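PDB 5EUF: protease, which probably cleaves the cytoplasmic domain of human JAM-A as a zinc-dependent M16-family peptidase, weakening the gastric epithelial barrier. Local coordinates for residues 47-52 with 168-173; 53-58 with 177-182. One frame throughout, in Å; residues are numbered along the deposited sequence.

Interaction 1: 47-52 with 168-173; sequences GKSGIA and MDDIQN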
loop_
_atom_site.group_PDB
_atom_site.type_symbol
_atom_site.label_atom_id
_atom_site.label_comp_id
_atom_site.label_asym_id
_atom_site.label_seq_id
_atom_site.Cartn_x
_atom_site.Cartn_y
_atom_site.Cartn_z
ATOM N N GLY B 47 -1.673 2.823 7.136
ATOM C CA GLY B 47 -1.360 3.890 8.066
ATOM C C GLY B 47 -2.222 3.718 9.300
ATOM O O GLY B 47 -1.834 4.089 10.407
ATOM N N LYS B 48 -3.403 3.139 9.094
ATOM C CA LYS B 48 -4.346 2.862 10.172
ATOM C C LYS B 48 -4.927 1.456 10.027
ATOM O O LYS B 48 -6.135 1.256 10.167
ATOM C CB LYS B 48 -5.472 3.899 10.182
ATOM C CG LYS B 48 -5.013 5.332 10.405
ATOM C CD LYS B 48 -4.363 5.494 11.766
ATOM C CE LYS B 48 -3.932 6.926 12.005
ATOM N NZ LYS B 48 -3.168 7.066 13.273
ATOM N N SER B 49 -4.062 0.485 9.743
ATOM C CA SER B 49 -4.495 -0.889 9.505
ATOM C C SER B 49 -4.460 -1.734 10.775
ATOM O O SER B 49 -3.794 -1.382 11.749
ATOM C CB SER B 49 -3.625 -1.546 8.437
ATOM O OG SER B 49 -2.326 -1.803 8.941
ATOM N N GLY B 50 -5.183 -2.850 10.752
ATOM C CA GLY B 50 -5.257 -3.746 11.891
ATOM C C GLY B 50 -6.248 -3.300 12.951
ATOM O O GLY B 50 -6.358 -3.923 14.006
ATOM N N ILE B 51 -6.971 -2.218 12.673
ATOM C CA ILE B 51 -7.908 -1.652 13.640
ATOM C C ILE B 51 -9.137 -2.540 13.812
ATOM O O ILE B 51 -9.627 -2.728 14.927
ATOM C CB ILE B 51 -8.353 -0.232 13.226
ATOM C CG1 ILE B 51 -7.163 0.729 13.276
ATOM C CG2 ILE B 51 -9.464 0.276 14.131
ATOM C CD1 ILE B 51 -7.541 2.181 13.078
ATOM N N ALA B 52 -9.625 -3.091 12.705
ATOM C CA ALA B 52 -10.770 -3.993 12.739
ATOM C C ALA B 52 -10.490 -5.176 13.663
ATOM O O ALA B 52 -11.373 -5.636 14.388
ATOM C CB ALA B 52 -11.114 -4.475 11.336
HETATM N N MSE B 168 3.121 -3.115 11.740
HETATM C CA MSE B 168 3.539 -2.850 13.112
HETATM C C MSE B 168 3.470 -1.363 13.450
HETATM O O MSE B 168 2.953 -0.988 14.503
HETATM C CB MSE B 168 4.956 -3.372 13.361
HETATM C CG MSE B 168 5.492 -3.035 14.748
HETATM SE SE MSE B 168 4.577 -3.986 16.191
HETATM C CE MSE B 168 5.638 -5.623 16.169
ATOM N N ASP B 169 3.979 -0.519 12.557
ATOM C CA ASP B 169 3.978 0.920 12.802
ATOM C C ASP B 169 2.562 1.490 12.807
ATOM O O ASP B 169 2.301 2.507 13.448
ATOM C CB ASP B 169 4.836 1.649 11.766
ATOM C CG ASP B 169 6.318 1.566 12.076
ATOM O OD1 ASP B 169 6.669 1.330 13.250
ATOM O OD2 ASP B 169 7.131 1.744 11.145
ATOM N N ASP B 170 1.651 0.839 12.093
ATOM C CA ASP B 170 0.247 1.223 12.157
ATOM C C ASP B 170 -0.271 0.973 13.561
ATOM O O ASP B 170 -0.815 1.874 14.205
ATOM C CB ASP B 170 -0.582 0.452 11.134
ATOM C CG ASP B 170 -0.434 1.004 9.740
ATOM O OD1 ASP B 170 0.474 1.835 9.537
ATOM O OD2 ASP B 170 -1.218 0.616 8.848
ATOM N N ILE B 171 -0.083 -0.260 14.024
ATOM C CA ILE B 171 -0.438 -0.664 15.377
ATOM C C ILE B 171 0.174 0.274 16.404
ATOM O O ILE B 171 -0.481 0.690 17.357
ATOM C CB ILE B 171 0.034 -2.104 15.674
ATOM C CG1 ILE B 171 -0.634 -3.098 14.721
ATOM C CG2 ILE B 171 -0.246 -2.471 17.123
ATOM C CD1 ILE B 171 -0.170 -4.525 14.901
ATOM N N GLN B 172 1.436 0.620 16.189
ATOM C CA GLN B 172 2.178 1.436 17.136
ATOM C C GLN B 172 1.679 2.879 17.167
ATOM O O GLN B 172 1.873 3.583 18.157
ATOM C CB GLN B 172 3.669 1.404 16.797
ATOM C CG GLN B 172 4.574 1.527 18.007
ATOM C CD GLN B 172 4.437 0.351 18.949
ATOM O OE1 GLN B 172 4.099 -0.756 18.529
ATOM N NE2 GLN B 172 4.693 0.584 20.232
ATOM N N ASN B 173 1.030 3.315 16.094
ATOM C CA ASN B 173 0.603 4.707 15.991
ATOM C C ASN B 173 -0.908 4.910 16.056
ATOM O O ASN B 173 -1.410 5.981 15.709
ATOM C CB ASN B 173 1.140 5.323 14.701
ATOM C CG ASN B 173 2.606 5.681 14.797
ATOM O OD1 ASN B 173 2.956 6.798 15.181
ATOM N ND2 ASN B 173 3.473 4.736 14.453
#

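Interaction 2: 53-58 with 177-182; sequences HMLEHL and KDIKKF. With ZN (zinc ion), chain G.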
loop_
_atom_site.group_PDB
_atom_site.type_symbol
_atom_site.label_atom_id
_atom_site.label_comp_id
_atom_site.label_asym_id
_atom_site.label_seq_id
_atom_site.Cartn_x
_atom_site.Cartn_y
_atom_site.Cartn_z
ATOM N N HIS B 53 -9.245 -5.644 13.634
ATOM C CA HIS B 53 -8.796 -6.746 14.475
ATOM C C HIS B 53 -8.638 -6.329 15.936
ATOM O O HIS B 53 -8.934 -7.106 16.840
ATOM C CB HIS B 53 -7.475 -7.303 13.944
ATOM C CG HIS B 53 -6.901 -8.409 14.774
ATOM N ND1 HIS B 53 -5.910 -8.200 15.709
ATOM C CD2 HIS B 53 -7.168 -9.737 14.800
ATOM C CE1 HIS B 53 -5.596 -9.349 16.281
ATOM N NE2 HIS B 53 -6.345 -10.297 15.748
HETATM N N MSE B 54 -8.166 -5.106 16.163
HETATM C CA MSE B 54 -8.018 -4.582 17.521
HETATM C C MSE B 54 -9.370 -4.532 18.230
HETATM O O MSE B 54 -9.475 -4.871 19.410
HETATM C CB MSE B 54 -7.375 -3.191 17.500
HETATM C CG MSE B 54 -7.356 -2.463 18.848
HETATM SE SE MSE B 54 -6.116 -3.195 20.176
HETATM C CE MSE B 54 -6.333 -1.851 21.567
ATOM N N LEU B 55 -10.403 -4.124 17.495
ATOM C CA LEU B 55 -11.761 -4.048 18.028
ATOM C C LEU B 55 -12.272 -5.394 18.536
ATOM O O LEU B 55 -13.117 -5.445 19.428
ATOM C CB LEU B 55 -12.718 -3.508 16.968
ATOM C CG LEU B 55 -12.677 -2.000 16.742
ATOM C CD1 LEU B 55 -13.701 -1.595 15.696
ATOM C CD2 LEU B 55 -12.924 -1.272 18.051
ATOM N N GLU B 56 -11.769 -6.480 17.958
ATOM C CA GLU B 56 -12.114 -7.815 18.428
ATOM C C GLU B 56 -11.684 -7.987 19.881
ATOM O O GLU B 56 -12.434 -8.517 20.702
ATOM C CB GLU B 56 -11.464 -8.889 17.547
ATOM C CG GLU B 56 -11.611 -10.305 18.086
ATOM C CD GLU B 56 -10.823 -11.325 17.286
ATOM O OE1 GLU B 56 -10.482 -11.035 16.120
ATOM O OE2 GLU B 56 -10.538 -12.414 17.829
ATOM N N HIS B 57 -10.476 -7.523 20.194
ATOM C CA HIS B 57 -9.952 -7.599 21.555
ATOM C C HIS B 57 -10.714 -6.672 22.498
ATOM O O HIS B 57 -11.024 -7.041 23.631
ATOM C CB HIS B 57 -8.460 -7.254 21.583
ATOM C CG HIS B 57 -7.573 -8.331 21.037
ATOM N ND1 HIS B 57 -7.798 -8.938 19.819
ATOM C CD2 HIS B 57 -6.453 -8.903 21.539
ATOM C CE1 HIS B 57 -6.858 -9.839 19.598
ATOM N NE2 HIS B 57 -6.029 -9.837 20.626
ATOM N N LEU B 58 -11.020 -5.470 22.019
ATOM C CA LEU B 58 -11.657 -4.452 22.848
ATOM C C LEU B 58 -13.144 -4.715 23.066
ATOM O O LEU B 58 -13.750 -4.165 23.986
ATOM C CB LEU B 58 -11.462 -3.066 22.228
ATOM C CG LEU B 58 -10.020 -2.560 22.170
ATOM C CD1 LEU B 58 -9.963 -1.149 21.611
ATOM C CD2 LEU B 58 -9.382 -2.618 23.549
ATOM N N LYS B 177 -8.878 7.951 19.514
ATOM C CA LYS B 177 -9.810 8.633 18.625
ATOM C C LYS B 177 -10.013 7.836 17.339
ATOM O O LYS B 177 -11.137 7.712 16.854
ATOM C CB LYS B 177 -9.311 10.044 18.305
ATOM C CG LYS B 177 -10.290 10.896 17.508
ATOM C CD LYS B 177 -9.732 12.295 17.265
ATOM C CE LYS B 177 -10.633 13.116 16.352
ATOM N NZ LYS B 177 -10.020 14.429 15.987
ATOM N N ASP B 178 -8.924 7.293 16.799
ATOM C CA ASP B 178 -8.982 6.485 15.581
ATOM C C ASP B 178 -9.914 5.297 15.751
ATOM O O ASP B 178 -10.749 5.013 14.892
ATOM C CB ASP B 178 -7.591 5.984 15.191
ATOM C CG ASP B 178 -6.724 7.070 14.594
ATOM O OD1 ASP B 178 -7.269 7.951 13.894
ATOM O OD2 ASP B 178 -5.498 7.040 14.827
ATOM N N ILE B 179 -9.760 4.612 16.877
ATOM C CA ILE B 179 -10.518 3.405 17.164
ATOM C C ILE B 179 -11.982 3.714 17.472
ATOM O O ILE B 179 -12.880 2.995 17.031
ATOM C CB ILE B 179 -9.874 2.638 18.329
ATOM C CG1 ILE B 179 -8.553 2.029 17.861
ATOM C CG2 ILE B 179 -10.806 1.563 18.863
ATOM C CD1 ILE B 179 -7.965 1.047 18.824
ATOM N N LYS B 180 -12.224 4.792 18.211
ATOM C CA LYS B 180 -13.591 5.220 18.483
ATOM C C LYS B 180 -14.306 5.589 17.185
ATOM O O LYS B 180 -15.493 5.305 17.019
ATOM C CB LYS B 180 -13.610 6.400 19.456
ATOM C CG LYS B 180 -13.253 6.027 20.883
ATOM C CD LYS B 180 -13.475 7.193 21.824
ATOM C CE LYS B 180 -13.287 6.789 23.274
ATOM N NZ LYS B 180 -13.560 7.931 24.191
ATOM N N LYS B 181 -13.578 6.211 16.262
ATOM C CA LYS B 181 -14.135 6.570 14.963
ATOM C C LYS B 181 -14.497 5.321 14.173
ATOM O O LYS B 181 -15.601 5.214 13.640
ATOM C CB LYS B 181 -13.154 7.431 14.174
ATOM N N PHE B 182 -13.562 4.378 14.109
ATOM C CA PHE B 182 -13.753 3.147 13.351
ATOM C C PHE B 182 -14.912 2.320 13.901
ATOM O O PHE B 182 -15.767 1.859 13.145
ATOM C CB PHE B 182 -12.467 2.313 13.358
ATOM C CG PHE B 182 -12.447 1.207 12.336
ATOM C CD1 PHE B 182 -13.000 -0.032 12.619
ATOM C CD2 PHE B 182 -11.863 1.405 11.095
ATOM C CE1 PHE B 182 -12.979 -1.050 11.682
ATOM C CE2 PHE B 182 -11.836 0.392 10.154
ATOM C CZ PHE B 182 -12.395 -0.837 10.447
HETATM ZN ZN ZN G . -6.100 -12.016 17.414
#

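Interaction 1: 47-52 with 168-173
The loop leading into helix 51-58, the helix with the zinc-binding motif, wraps around the carboxylate of Asp170 on helix 168-172. One oxygen, Asp170 OD2, accepts three hydrogen bonds. Gly47 N lies 2.8 Å from Asp170 OD2, on the syn side but 33° out of the carboxylate plane. The amide Ser49 N comes from above that plane, with Ser49 N 3.0 Å from Asp170 OD2. The hydroxyl Ser49 OG closes the set from the anti side, 2.7 Å from Asp170 OD2. Ser49 OG lies between the backbone N and the carbonyl carbon (chi1 71°), which puts it on the same acceptor as its own amide. The hydroxyl is also bonded to Phe167 N. Gly47 has a positive phi of 115°, a backbone shape suited to glycine. The CB of Lys48 points away from helix 168-172, but the bend at chi2 brings NZ back to the helix end. Lys48 NZ is 3.2 Å from Asn173 O and forms a salt bridge with Asp178. Tyr228 of the second subunit covers this area and hydrogen-bonds to Gly47 O. Asp170 is buried. Three donors on a single oxygen would favour the ionised carboxylate and hold the turn of the loop against the helix.

Interaction 2: 53-58 with 177-182
His53 NE2 binds the zinc ion at 2.4 Å, and Glu133 of helix 120-139 is the second protein ligand seen. His53, Glu56 and His57 form the HxxEH motif of M16 peptidases, on helix 51-58. Glu56 is probably the proton acceptor. His57 is probably also a zinc ligand. In this model it is not bonded to the ion: zinc lies in its ring plane, at the edge, with His57 CE1 3.2 Å from zinc. The other face of this helix packs on helix 176-186. The two short helix axes are 10.8 Å apart and run nearly perpendicular (89°). Ile179 sits at the centre of the contact and touches three residues. Its CG1 is anti to the carbonyl carbon (chi1 -71°) and its CG2 anti to the backbone N, which spreads the two branches to different partners. Ile179 CD1 meets the bend of the Met54 chain, 3.6 Å from Met54 CG, and the two side chains cross at about a right angle. The other branch, Ile179 CG2, lies 3.6 Å from Leu55 CD2, where the side chains slide past each other in opposite directions. Leu58 reaches Ile179 tip to tip, with Leu58 CD1 4.0 Å from Ile179 CG2. Phe123 of helix 120-139 packs on both Met54 and Ile179. Leu55 CD1 rests at the edge of the Phe182 ring, near its plane and 3.5 Å from Phe182 CD1.

Both interactions hold helix 51-58, one at the loop that enters it and the other along its body. They lie about 10 Å apart, centre to centre. The partner helices 168-172 and 176-186 follow each other in the chain. A salt bridge joins the two contacts, with Lys48 NZ 2.8 Å from Asp178 OD2. Packing joins them too: Ile51 CG2 lies 3.6 Å from Phe182 CG, and Phe182 CE1 lies 3.8 Å from Ala52 CA. The zinc site belongs to interaction 2, which contains the ligand His53. Interaction 1 lies farther off, with the side chain of Ile171 about 10 Å from the ion.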